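PDB 5DLK: TqaA, which probably closes peptide rings as a fungal nonribosomal peptide synthetase, this chain being its terminal condensation-like (CT) domain. Local coordinates for residues A[30-33]-A[34-38]; A[40-43]-A[44-48]; A[366-369]-A[370-373]; A[442-446]-A[447-451]; A[454-457]-A[458-462]. All blocks are in the same frame, centred on the assembly; numbering follows the deposited sequence. Where two conformers were deposited one is given.

Contact 1 of 5, residues A[30-33]-A[34-38]; sequences QALH and KELCS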
loop_
_atom_site.group_PDB
_atom_site.type_symbol
_atom_site.label_atom_id
_atom_site.label_comp_id
_atom_site.label_asym_id
_atom_site.label_seq_id
_atom_site.Cartn_x
_atom_site.Cartn_y
_atom_site.Cartn_z
ATOM N N GLN A 30 6.211 -6.632 -27.921
ATOM C CA GLN A 30 5.817 -7.987 -28.302
ATOM C C GLN A 30 7.004 -8.941 -28.265
ATOM O O GLN A 30 6.851 -10.108 -27.915
ATOM C CB GLN A 30 5.155 -7.986 -29.688
ATOM C CG GLN A 30 3.905 -7.110 -29.757
ATOM C CD GLN A 30 2.753 -7.657 -28.924
ATOM O OE1 GLN A 30 2.791 -8.802 -28.467
ATOM N NE2 GLN A 30 1.729 -6.838 -28.717
ATOM N N ALA A 31 8.193 -8.443 -28.599
ATOM C CA ALA A 31 9.402 -9.260 -28.525
ATOM C C ALA A 31 9.712 -9.670 -27.090
ATOM O O ALA A 31 10.153 -10.791 -26.833
ATOM C CB ALA A 31 10.580 -8.522 -29.120
ATOM N N LEU A 32 9.495 -8.754 -26.150
ATOM C CA LEU A 32 9.709 -9.077 -24.747
ATOM C C LEU A 32 8.732 -10.152 -24.267
ATOM O O LEU A 32 9.111 -11.073 -23.538
ATOM C CB LEU A 32 9.574 -7.819 -23.889
ATOM C CG LEU A 32 9.711 -8.043 -22.390
ATOM C CD1 LEU A 32 11.090 -8.604 -22.061
ATOM C CD2 LEU A 32 9.435 -6.736 -21.643
ATOM N N HIS A 33 7.475 -10.029 -24.672
ATOM C CA HIS A 33 6.460 -10.997 -24.275
ATOM C C HIS A 33 6.793 -12.383 -24.825
ATOM O O HIS A 33 6.640 -13.384 -24.136
ATOM C CB HIS A 33 5.082 -10.553 -24.757
ATOM C CG HIS A 33 4.006 -11.572 -24.533
ATOM N ND1 HIS A 33 3.652 -12.500 -25.489
ATOM C CD2 HIS A 33 3.204 -11.805 -23.467
ATOM C CE1 HIS A 33 2.679 -13.262 -25.021
ATOM N NE2 HIS A 33 2.383 -12.857 -23.799
ATOM N N LYS A 34 7.258 -12.419 -26.069
ATOM C CA LYS A 34 7.632 -13.665 -26.727
ATOM C C LYS A 34 8.818 -14.287 -26.010
ATOM O O LYS A 34 8.893 -15.504 -25.834
ATOM C CB LYS A 34 7.958 -13.405 -28.201
ATOM C CG LYS A 34 8.146 -14.659 -29.044
ATOM C CD LYS A 34 8.186 -14.309 -30.532
ATOM C CE LYS A 34 8.415 -15.542 -31.402
ATOM N NZ LYS A 34 9.786 -16.105 -31.242
ATOM N N GLU A 35 9.742 -13.437 -25.580
ATOM C CA GLU A 35 10.913 -13.887 -24.839
ATOM C C GLU A 35 10.542 -14.511 -23.494
ATOM O O GLU A 35 11.113 -15.527 -23.096
ATOM C CB GLU A 35 11.884 -12.722 -24.628
ATOM C CG GLU A 35 13.167 -13.098 -23.900
ATOM C CD GLU A 35 14.049 -14.055 -24.690
ATOM O OE1 GLU A 35 13.792 -14.275 -25.898
ATOM O OE2 GLU A 35 15.011 -14.592 -24.097
ATOM N N LEU A 36 9.586 -13.905 -22.794
ATOM C CA LEU A 36 9.143 -14.433 -21.506
ATOM C C LEU A 36 8.398 -15.756 -21.676
ATOM O O LEU A 36 8.527 -16.656 -20.850
ATOM C CB LEU A 36 8.258 -13.420 -20.779
ATOM C CG LEU A 36 9.011 -12.184 -20.281
ATOM C CD1 LEU A 36 8.045 -11.166 -19.707
ATOM C CD2 LEU A 36 10.076 -12.571 -19.254
ATOM N N CYS A 37 7.617 -15.862 -22.745
ATOM C CA CYS A 37 6.920 -17.106 -23.053
ATOM C C CYS A 37 7.897 -18.234 -23.370
ATOM O O CYS A 37 7.694 -19.371 -22.945
ATOM C CB CYS A 37 5.958 -16.915 -24.222
ATOM S SG CYS A 37 4.518 -15.909 -23.852
ATOM N N SER A 38 8.963 -17.923 -24.098
ATOM C CA SER A 38 9.906 -18.959 -24.514
ATOM C C SER A 38 10.796 -19.387 -23.355
ATOM O O SER A 38 11.426 -20.445 -23.403
ATOM C CB SER A 38 10.764 -18.482 -25.691
ATOM O OG SER A 38 11.805 -17.630 -25.251
#
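Cys37 lays its sulfur over one face of the His33 imidazole, a sulfur-aromatic contact between residues one turn apart on helix 29-38. SG stands 3.8 Å from the centroid of the His33 ring, 28° off the ring normal, and is displaced toward the rim, so that the nearest ring atom is His33 CE1 at 3.4 Å from Cys37 SG. Turned to the backbone N side by chi1 of -70°, the sulfur leans back toward the preceding turn, where the ring lies. The pair is buried, and His33 NE2 finds its polar partner in Ser46 OG. With an alanine here, the Ser46 hydroxyl is likely to lose its nitrogen partner and the Cys37 sulfur its aromatic face. A looser apolar contact follows the same spacing: Leu32 CG and Leu36 CD1 are 4.4 Å apart, and both leucines reach Leu112 and Val103 of the sheet that the helix covers. Branched apolar residues suit this inner side, whereas Lys34 and Glu35 suit the exposed one, Glu35 pairing there with Lys39. Four regular backbone bonds hold the turns, for example Cys37 N to His33 O at 3.0 Å and Leu36 N to Leu32 O at 3.0 Å. Near the helix end a side chain joins in: Ser38 OG donates to Glu35 O at 3.1 Å, meeting that carbonyl at a C=O...donor angle of only 116°.

Contact 2 of 5, residues A[40-43]-A[44-48]; sequences NVIP and VTSTL. With EDO (1,2-ethanediol), chain G.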
loop_
_atom_site.group_PDB
_atom_site.type_symbol
_atom_site.label_atom_id
_atom_site.label_comp_id
_atom_site.label_asym_id
_atom_site.label_seq_id
_atom_site.Cartn_x
_atom_site.Cartn_y
_atom_site.Cartn_z
ATOM N N ASN A 40 9.404 -19.828 -20.478
ATOM C CA ASN A 40 8.417 -20.476 -19.614
ATOM C C ASN A 40 8.140 -19.697 -18.324
ATOM O O ASN A 40 7.876 -20.285 -17.281
ATOM C CB ASN A 40 8.871 -21.898 -19.271
ATOM C CG ASN A 40 9.105 -22.748 -20.509
ATOM O OD1 ASN A 40 8.374 -22.637 -21.495
ATOM N ND2 ASN A 40 10.133 -23.593 -20.468
ATOM N N VAL A 41 8.192 -18.373 -18.411
ATOM C CA VAL A 41 7.920 -17.503 -17.263
ATOM C C VAL A 41 6.428 -17.173 -17.162
ATOM O O VAL A 41 5.854 -17.135 -16.076
ATOM C CB VAL A 41 8.736 -16.202 -17.366
ATOM C CG1 VAL A 41 8.392 -15.252 -16.212
ATOM C CG2 VAL A 41 10.232 -16.521 -17.400
ATOM N N ILE A 42 5.810 -16.951 -18.315
ATOM C CA ILE A 42 4.379 -16.683 -18.417
ATOM C C ILE A 42 3.784 -17.642 -19.461
ATOM O O ILE A 42 4.527 -18.186 -20.274
ATOM C CB ILE A 42 4.115 -15.219 -18.812
ATOM C CG1 ILE A 42 4.851 -14.883 -20.114
ATOM C CG2 ILE A 42 4.547 -14.289 -17.673
ATOM C CD1 ILE A 42 4.493 -13.507 -20.696
ATOM N N PRO A 43 2.457 -17.863 -19.432
ATOM C CA PRO A 43 1.859 -18.879 -20.317
ATOM C C PRO A 43 2.057 -18.581 -21.804
ATOM O O PRO A 43 1.952 -17.425 -22.202
ATOM C CB PRO A 43 0.373 -18.829 -19.950
ATOM C CG PRO A 43 0.341 -18.293 -18.560
ATOM C CD PRO A 43 1.463 -17.298 -18.503
ATOM N N VAL A 44 2.334 -19.605 -22.613
ATOM C CA VAL A 44 2.624 -19.379 -24.028
ATOM C C VAL A 44 1.408 -18.893 -24.797
ATOM O O VAL A 44 1.550 -18.273 -25.843
ATOM C CB VAL A 44 3.163 -20.647 -24.724
ATOM C CG1 VAL A 44 4.602 -20.917 -24.313
ATOM C CG2 VAL A 44 2.276 -21.830 -24.401
ATOM N N THR A 45 0.214 -19.162 -24.287
ATOM C CA THR A 45 -0.990 -18.732 -24.983
ATOM C C THR A 45 -1.471 -17.334 -24.587
ATOM O O THR A 45 -2.456 -16.837 -25.132
ATOM C CB THR A 45 -2.143 -19.720 -24.755
ATOM O OG1 THR A 45 -2.450 -19.787 -23.361
ATOM C CG2 THR A 45 -1.755 -21.116 -25.266
ATOM N N SER A 46 -0.798 -16.702 -23.630
ATOM C CA SER A 46 -1.184 -15.348 -23.245
ATOM C C SER A 46 -0.838 -14.368 -24.360
ATOM O O SER A 46 0.046 -14.631 -25.180
ATOM C CB SER A 46 -0.492 -14.919 -21.938
ATOM O OG SER A 46 0.911 -14.799 -22.127
ATOM N N THR A 47 -1.538 -13.237 -24.378
ATOM C CA THR A 47 -1.191 -12.143 -25.266
ATOM C C THR A 47 -0.777 -10.928 -24.439
ATOM O O THR A 47 -1.134 -10.821 -23.265
ATOM C CB THR A 47 -2.353 -11.755 -26.171
ATOM O OG1 THR A 47 -3.465 -11.342 -25.369
ATOM C CG2 THR A 47 -2.768 -12.961 -27.028
ATOM N N LEU A 48 -0.031 -10.023 -25.056
ATOM C CA LEU A 48 0.375 -8.794 -24.375
ATOM C C LEU A 48 -0.600 -7.670 -24.696
ATOM O O LEU A 48 -0.664 -7.190 -25.835
ATOM C CB LEU A 48 1.793 -8.397 -24.774
ATOM C CG LEU A 48 2.357 -7.161 -24.066
ATOM C CD1 LEU A 48 2.619 -7.463 -22.585
ATOM C CD2 LEU A 48 3.615 -6.681 -24.767
HETATM C C1 EDO G . 5.084 -20.353 -16.033
HETATM O O1 EDO G . 5.409 -20.031 -17.386
HETATM C C2 EDO G . 3.699 -20.933 -16.173
HETATM O O2 EDO G . 3.089 -20.178 -17.221
#
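With chi1 at 67°, Ser46 sets its OG between its own backbone N and carbonyl carbon, and from there the hydroxyl reaches back to Pro43 O. The two residues are the ends of a type I beta turn that leads into strand 47-53, and the carbonyl of Pro43 is gripped twice. Ser46 OG donates to Pro43 O at 2.8 Å, in the carbonyl plane with a C=O...donor angle of 154°. The turn's backbone bond, Ser46 N to Pro43 O at 3.2 Å, comes from well above that plane, 62° out of it, and so does not compete for the same direction. Serine suits this buried corner because one small hydroxyl serves two partners: with its proton given to Pro43 O, it is then probably the acceptor from His33 NE2 of the preceding helix. Replacing Ser46 by alanine would probably take from Pro43 O its shorter bond and leave the turn less firmly closed. Pro43, its backbone stiffened by the ring, rests against Leu117. Upstream, Asn40, at ease with a positive phi, is the C-prime residue of the Schellman motif that ends helix 29-38, with Val41 N turned back to Leu36 O. An ethanediol, probably from the crystallisation liquor, puts its O2 at the proline ring, 3.5 Å from Pro43 CD. On the hydroxyl itself, the nearest apolar approach across the turn is that of Ile42 CD1, 4.1 Å from Ser46 OG.

Contact 3 of 5, residues A[366-369]-A[370-373]; sequences VELR and DIFQ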
loop_
_atom_site.group_PDB
_atom_site.type_symbol
_atom_site.label_atom_id
_atom_site.label_comp_id
_atom_site.label_asym_id
_atom_site.label_seq_id
_atom_site.Cartn_x
_atom_site.Cartn_y
_atom_site.Cartn_z
ATOM N N VAL A 366 1.706 12.617 -8.165
ATOM C CA VAL A 366 2.890 12.565 -9.019
ATOM C C VAL A 366 4.041 11.790 -8.378
ATOM O O VAL A 366 4.096 11.677 -7.164
ATOM C CB VAL A 366 3.376 13.970 -9.391
ATOM C CG1 VAL A 366 2.362 14.643 -10.337
ATOM C CG2 VAL A 366 3.635 14.818 -8.126
ATOM N N GLU A 367 4.957 11.281 -9.203
ATOM C CA GLU A 367 6.118 10.514 -8.715
ATOM C C GLU A 367 7.009 11.320 -7.779
ATOM O O GLU A 367 7.356 12.449 -8.107
ATOM C CB GLU A 367 6.967 10.034 -9.889
ATOM C CG GLU A 367 6.207 9.128 -10.855
ATOM C CD GLU A 367 5.950 7.752 -10.259
ATOM O OE1 GLU A 367 6.883 6.922 -10.284
ATOM O OE2 GLU A 367 4.826 7.511 -9.779
ATOM N N LEU A 368 7.405 10.738 -6.648
ATOM C CA LEU A 368 8.286 11.433 -5.697
ATOM C C LEU A 368 9.580 11.934 -6.351
ATOM O O LEU A 368 9.995 13.074 -6.130
ATOM C CB LEU A 368 8.640 10.520 -4.523
ATOM C CG LEU A 368 9.488 11.140 -3.406
ATOM C CD1 LEU A 368 8.730 12.319 -2.741
ATOM C CD2 LEU A 368 9.885 10.099 -2.377
ATOM N N ARG A 369 10.219 11.083 -7.161
ATOM C CA ARG A 369 11.446 11.499 -7.834
ATOM C C ARG A 369 11.201 12.654 -8.807
ATOM O O ARG A 369 12.126 13.416 -9.084
ATOM C CB ARG A 369 12.115 10.308 -8.562
ATOM C CG ARG A 369 11.316 9.667 -9.689
ATOM C CD ARG A 369 12.195 8.675 -10.479
ATOM N NE ARG A 369 12.907 7.702 -9.640
ATOM C CZ ARG A 369 12.431 6.495 -9.310
ATOM N NH1 ARG A 369 11.235 6.107 -9.732
ATOM N NH2 ARG A 369 13.153 5.675 -8.552
ATOM N N ASP A 370 9.975 12.792 -9.309
ATOM C CA ASP A 370 9.624 13.924 -10.167
ATOM C C ASP A 370 9.409 15.176 -9.320
ATOM O O ASP A 370 9.782 16.272 -9.722
ATOM C CB ASP A 370 8.365 13.658 -10.991
ATOM C CG ASP A 370 8.588 12.624 -12.092
ATOM O OD1 ASP A 370 9.753 12.244 -12.332
ATOM O OD2 ASP A 370 7.586 12.210 -12.704
ATOM N N ILE A 371 8.803 15.020 -8.154
ATOM C CA ILE A 371 8.733 16.158 -7.225
ATOM C C ILE A 371 10.132 16.692 -6.942
ATOM O O ILE A 371 10.383 17.908 -7.042
ATOM C CB ILE A 371 8.057 15.782 -5.885
ATOM C CG1 ILE A 371 6.580 15.450 -6.118
ATOM C CG2 ILE A 371 8.184 16.958 -4.860
ATOM C CD1 ILE A 371 5.870 14.894 -4.854
ATOM N N PHE A 372 11.051 15.797 -6.594
ATOM C CA PHE A 372 12.387 16.227 -6.224
ATOM C C PHE A 372 13.140 16.789 -7.451
ATOM O O PHE A 372 13.785 17.833 -7.353
ATOM C CB PHE A 372 13.180 15.087 -5.563
ATOM C CG PHE A 372 12.684 14.720 -4.172
ATOM C CD1 PHE A 372 11.939 15.625 -3.429
ATOM C CD2 PHE A 372 12.952 13.469 -3.621
ATOM C CE1 PHE A 372 11.479 15.290 -2.165
ATOM C CE2 PHE A 372 12.493 13.134 -2.359
ATOM C CZ PHE A 372 11.749 14.060 -1.631
ATOM N N GLN A 373 13.068 16.099 -8.593
ATOM C CA GLN A 373 13.726 16.618 -9.795
ATOM C C GLN A 373 13.220 17.985 -10.256
ATOM O O GLN A 373 14.019 18.881 -10.539
ATOM C CB GLN A 373 13.578 15.637 -10.963
ATOM C CG GLN A 373 14.524 15.969 -12.119
ATOM C CD GLN A 373 14.447 14.952 -13.236
ATOM O OE1 GLN A 373 14.312 13.750 -12.989
ATOM N NE2 GLN A 373 14.537 15.425 -14.479
HETATM O O HOH W 1 4.999 12.360 -12.011
#
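The first turn of helix 368-375 starts from Glu367, at the N-cap position, whose carbonyl serves the turn above it. Ile371 N bonds to Glu367 O at 3.0 Å, nearly in line with the C=O bond, while the bond from Asp370 N to the same oxygen is weak, its N-H...O angle only 127°. Asp370 suits the first turn, where its negative charge would probably be favoured by the positive end of the helix dipole. A water links its carboxylate to the backbone N of the N-cap residue, donating to Asp370 OD2 at 2.7 Å and accepting from Glu367 N at 3.0 Å. The Glu367 and Asp370 side chains run side by side, but the Glu367 carboxylate goes to Arg215 and to the backbone N of Gln56. In this part of the condensation domain the helix lies near helix 227-235 and strand 329-336, and its apolar residues face them. Leu368, with CG anti to the backbone N (chi1 -176°), lays CD1 over one face of the Phe372 ring, a CH-pi contact 4.0 Å from the centroid. Phe372 also meets Trp378, and both Leu368 and Phe372 touch Pro332. Val366 crosses Ile371 at about a right angle, CG2 of Val366 resting 3.6 Å from Ile371 CG1, and both side chains pack on Trp232.

Contact 4 of 5, residues A[442-446]-A[447-451]; sequences RVLGQ and EQATE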
loop_
_atom_site.group_PDB
_atom_site.type_symbol
_atom_site.label_atom_id
_atom_site.label_comp_id
_atom_site.label_asym_id
_atom_site.label_seq_id
_atom_site.Cartn_x
_atom_site.Cartn_y
_atom_site.Cartn_z
ATOM N N ARG A 442 18.960 -2.863 12.254
ATOM C CA ARG A 442 20.197 -2.106 12.083
ATOM C C ARG A 442 19.907 -0.608 12.086
ATOM O O ARG A 442 20.741 0.189 12.491
ATOM C CB ARG A 442 20.905 -2.455 10.780
ATOM C CG ARG A 442 21.477 -3.855 10.664
ATOM C CD ARG A 442 21.744 -4.108 9.183
ATOM N NE ARG A 442 20.962 -3.141 8.409
ATOM C CZ ARG A 442 20.926 -3.053 7.085
ATOM N NH1 ARG A 442 21.636 -3.893 6.338
ATOM N NH2 ARG A 442 20.170 -2.114 6.514
ATOM N N VAL A 443 18.728 -0.244 11.591
ATOM C CA VAL A 443 18.323 1.156 11.495
ATOM C C VAL A 443 17.785 1.634 12.825
ATOM O O VAL A 443 18.154 2.692 13.326
ATOM C CB VAL A 443 17.257 1.342 10.397
ATOM C CG1 VAL A 443 16.741 2.789 10.387
ATOM C CG2 VAL A 443 17.832 0.962 9.053
ATOM N N LEU A 444 16.925 0.818 13.411
ATOM C CA LEU A 444 16.321 1.149 14.678
ATOM C C LEU A 444 16.300 -0.097 15.553
ATOM O O LEU A 444 15.561 -1.042 15.273
ATOM C CB LEU A 444 14.917 1.700 14.423
ATOM C CG LEU A 444 14.227 2.560 15.465
ATOM C CD1 LEU A 444 14.998 3.872 15.773
ATOM C CD2 LEU A 444 12.818 2.861 14.978
ATOM N N GLY A 445 17.135 -0.119 16.593
ATOM C CA GLY A 445 17.231 -1.266 17.472
ATOM C C GLY A 445 15.961 -1.411 18.278
ATOM O O GLY A 445 15.183 -0.459 18.375
ATOM N N GLN A 446 15.740 -2.592 18.848
ATOM C CA GLN A 446 14.499 -2.853 19.570
ATOM C C GLN A 446 14.188 -1.839 20.680
ATOM O O GLN A 446 13.063 -1.343 20.754
ATOM C CB GLN A 446 14.498 -4.255 20.177
ATOM C CG GLN A 446 13.169 -4.575 20.867
ATOM C CD GLN A 446 11.989 -4.526 19.895
ATOM O OE1 GLN A 446 11.831 -5.407 19.051
ATOM N NE2 GLN A 446 11.165 -3.485 20.006
ATOM N N GLU A 447 15.156 -1.544 21.555
ATOM C CA GLU A 447 14.893 -0.594 22.635
ATOM C C GLU A 447 14.556 0.793 22.059
ATOM O O GLU A 447 13.715 1.507 22.600
ATOM C CB GLU A 447 16.085 -0.519 23.617
ATOM C CG GLU A 447 17.050 0.644 23.378
ATOM C CD GLU A 447 18.015 0.898 24.546
ATOM O OE1 GLU A 447 17.872 0.265 25.621
ATOM O OE2 GLU A 447 18.913 1.754 24.386
ATOM N N GLN A 448 15.181 1.152 20.944
ATOM C CA GLN A 448 14.912 2.435 20.293
ATOM C C GLN A 448 13.531 2.479 19.664
ATOM O O GLN A 448 12.841 3.511 19.722
ATOM C CB GLN A 448 15.953 2.728 19.218
ATOM C CG GLN A 448 17.340 2.974 19.764
ATOM C CD GLN A 448 18.344 3.168 18.655
ATOM O OE1 GLN A 448 18.447 2.343 17.738
ATOM N NE2 GLN A 448 19.088 4.264 18.719
ATOM N N ALA A 449 13.119 1.373 19.052
ATOM C CA ALA A 449 11.798 1.348 18.418
ATOM C C ALA A 449 10.707 1.393 19.492
ATOM O O ALA A 449 9.654 2.004 19.290
ATOM C CB ALA A 449 11.646 0.134 17.546
ATOM N N THR A 450 10.958 0.742 20.632
ATOM C CA THR A 450 9.995 0.757 21.728
ATOM C C THR A 450 9.858 2.199 22.215
ATOM O O THR A 450 8.753 2.662 22.490
ATOM C CB THR A 450 10.406 -0.191 22.908
ATOM O OG1 THR A 450 10.325 -1.560 22.491
ATOM C CG2 THR A 450 9.466 -0.023 24.086
ATOM N N GLU A 451 10.978 2.911 22.298
ATOM C CA GLU A 451 10.949 4.293 22.784
ATOM C C GLU A 451 10.239 5.199 21.793
ATOM O O GLU A 451 9.474 6.082 22.191
ATOM C CB GLU A 451 12.360 4.825 23.053
ATOM C CG GLU A 451 12.392 6.231 23.681
ATOM C CD GLU A 451 11.737 6.322 25.078
ATOM O OE1 GLU A 451 11.403 5.278 25.681
ATOM O OE2 GLU A 451 11.561 7.453 25.585
HETATM O O HOH W 2 20.276 2.242 15.756
#
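Gln448, extended beyond CG, reaches its amide oxygen to the backbone of Gly445, at the N-cap position of helix 446-465. Gly445 N donates to Gln448 OE1 at 3.0 Å, an almost straight bond (159°) that uses a lone pair in the plane of the amide. This is the half of a capping box supplied by the third residue of the helix; a glycine has no side chain to return the other half. The same OE1 takes a second proton from a water 2.7 Å from Gln448 OE1, which also donates to Val443 O, so the amide oxygen ties two points of the preceding loop to the helix. Gly445 O in turn receives Ala449 N at 2.8 Å, the first full helical bond. Next, Gln446 folds over at chi2 (61°) and brings NE2 within 3.3 Å of Thr450 OG1, a less straight bond (144°). Gln446 NE2 has another partner in Thr268 OG1, and its two N-H groups suit a place between two hydroxyls. Leu444 lies against the first turn with both methyls: CD1 of Leu444 is 3.8 Å from Gln448 CB, and CD2 is 3.9 Å from Ala449 CB. Ala449 is small enough to fit against Val437 and Thr268. The loop thus carries the chain from strand 433-440 into a helix seated on strands 433-440 and 265-272, with Leu444 touching Val422 of strand 422-428 as well.

Contact 5 of 5, residues A[454-457]-A[458-462]; sequences NNIS and AIITK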
loop_
_atom_site.group_PDB
_atom_site.type_symbol
_atom_site.label_atom_id
_atom_site.label_comp_id
_atom_site.label_asym_id
_atom_site.label_seq_id
_atom_site.Cartn_x
_atom_site.Cartn_y
_atom_site.Cartn_z
ATOM N N ASN A 454 6.530 4.501 22.086
ATOM C CA ASN A 454 6.088 5.075 23.351
ATOM C C ASN A 454 5.954 6.592 23.302
ATOM O O ASN A 454 4.955 7.144 23.750
ATOM C CB ASN A 454 7.054 4.693 24.471
ATOM C CG ASN A 454 6.821 3.269 24.964
ATOM O OD1 ASN A 454 5.787 2.665 24.664
ATOM N ND2 ASN A 454 7.780 2.728 25.708
ATOM N N ASN A 455 6.979 7.254 22.782
ATOM C CA ASN A 455 6.975 8.725 22.730
ATOM C C ASN A 455 5.866 9.273 21.826
ATOM O O ASN A 455 5.137 10.193 22.201
ATOM C CB ASN A 455 8.314 9.252 22.218
ATOM C CG ASN A 455 9.460 9.039 23.193
ATOM O OD1 ASN A 455 10.622 9.171 22.806
ATOM N ND2 ASN A 455 9.150 8.669 24.437
ATOM N N ILE A 456 5.776 8.716 20.621
ATOM C CA ILE A 456 4.745 9.131 19.666
ATOM C C ILE A 456 3.357 8.927 20.272
ATOM O O ILE A 456 2.523 9.822 20.228
ATOM C CB ILE A 456 4.834 8.343 18.329
ATOM C CG1 ILE A 456 6.159 8.624 17.599
ATOM C CG2 ILE A 456 3.658 8.691 17.417
ATOM C CD1 ILE A 456 6.369 10.094 17.217
ATOM N N SER A 457 3.115 7.753 20.857
ATOM C CA SER A 457 1.807 7.509 21.451
ATOM C C SER A 457 1.534 8.453 22.633
ATOM O O SER A 457 0.402 8.909 22.791
ATOM C CB SER A 457 1.669 6.036 21.872
ATOM O OG SER A 457 2.583 5.711 22.896
ATOM N N ALA A 458 2.555 8.772 23.429
ATOM C CA ALA A 458 2.390 9.680 24.563
ATOM C C ALA A 458 1.987 11.083 24.112
ATOM O O ALA A 458 1.145 11.735 24.734
ATOM C CB ALA A 458 3.683 9.751 25.392
ATOM N N ILE A 459 2.622 11.549 23.044
ATOM C CA ILE A 459 2.286 12.865 22.482
ATOM C C ILE A 459 0.870 12.882 21.939
ATOM O O ILE A 459 0.125 13.839 22.189
ATOM C CB ILE A 459 3.283 13.271 21.367
ATOM C CG1 ILE A 459 4.693 13.408 21.950
ATOM C CG2 ILE A 459 2.850 14.625 20.720
ATOM C CD1 ILE A 459 5.779 13.224 20.904
ATOM N N ILE A 460 0.477 11.832 21.217
ATOM C CA ILE A 460 -0.892 11.755 20.693
ATOM C C ILE A 460 -1.906 11.883 21.839
ATOM O O ILE A 460 -2.868 12.652 21.769
ATOM C CB ILE A 460 -1.130 10.436 19.941
ATOM C CG1 ILE A 460 -0.317 10.410 18.627
ATOM C CG2 ILE A 460 -2.612 10.265 19.628
ATOM C CD1 ILE A 460 -0.305 9.022 17.921
ATOM N N THR A 461 -1.702 11.085 22.886
ATOM C CA THR A 461 -2.623 11.155 24.026
ATOM C C THR A 461 -2.595 12.529 24.715
ATOM O O THR A 461 -3.628 13.047 25.122
ATOM C CB THR A 461 -2.311 10.061 25.050
ATOM O OG1 THR A 461 -2.531 8.792 24.431
ATOM C CG2 THR A 461 -3.219 10.203 26.259
ATOM N N LYS A 462 -1.418 13.130 24.825
ATOM C CA LYS A 462 -1.334 14.451 25.447
ATOM C C LYS A 462 -2.085 15.503 24.616
ATOM O O LYS A 462 -2.816 16.335 25.157
ATOM C CB LYS A 462 0.126 14.847 25.638
ATOM C CG LYS A 462 0.325 16.101 26.479
ATOM C CD LYS A 462 1.680 16.083 27.187
ATOM C CE LYS A 462 1.838 14.831 28.044
ATOM N NZ LYS A 462 3.117 14.837 28.818
#
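Asn454 O accepts the shortest of the backbone bonds between the two halves, from Ala458 N at 2.9 Å with an N-H...O angle of 150°. Three more bonds of the same kind carry the helix on, the straightest of them from Thr461 N to Ser457 O, 3.0 Å long and 170° at the hydrogen. Ala458 puts no more than a methyl on a partly exposed side, whereas the larger isoleucines fill the buried one. The CG1 branches of Ile459 and Ile460 lie back over the carbonyls one turn earlier, Ile460 CG1 being 3.3 Å from Ile456 O. In Ile456, CG2 lies anti to the backbone N, beside the carbonyl carbon, a setting that carries it along the helix toward the next turn, where it meets CD1 of Ile460 at 4.0 Å. Their side chains cross at a slant and, with Ile459, form an apolar side that packs on Phe294 and Ala290 of helix 283-299. Ser457, small and buried, touches Lys270, Ile272 and Val435 of the sheet, and its OG is hydrogen-bonded to Ala453 O of the preceding turn. On the more open sides polar ends find other mates: Asn455 ND2 goes to Glu451 and Lys462 NZ to the carbonyl of Thr475. Helix 446-465 is thus an amphipathic helix packed against the sheet and against helix 283-299 in the condensation domain, with the Ile460 side chain about 11 Å from that of Thr282, which binds phosphopantetheine in another structure of this protein.

The five contacts follow one another along the chain, each closing before the next opens. Contacts 1 and 2, centres 8 Å apart, form one unit: helix 29-38 ends, turns and enters strand 47-53, and the two touch directly. At the far end of the chain, contacts 4 and 5 share helix 446-465, with centres 17 Å apart, beside the six-stranded sheet. Contacts 1 and 5 lie on opposite sides of the chain's centre, 53 Å between their centres. Contact 3, on helix 368-375, touches neither pair; its centre is 31 Å from that of contact 1 and 30 Å from that of contact 4. Two pairs of neighbouring contacts and one lone helix start thus sample three well-separated parts of the chain.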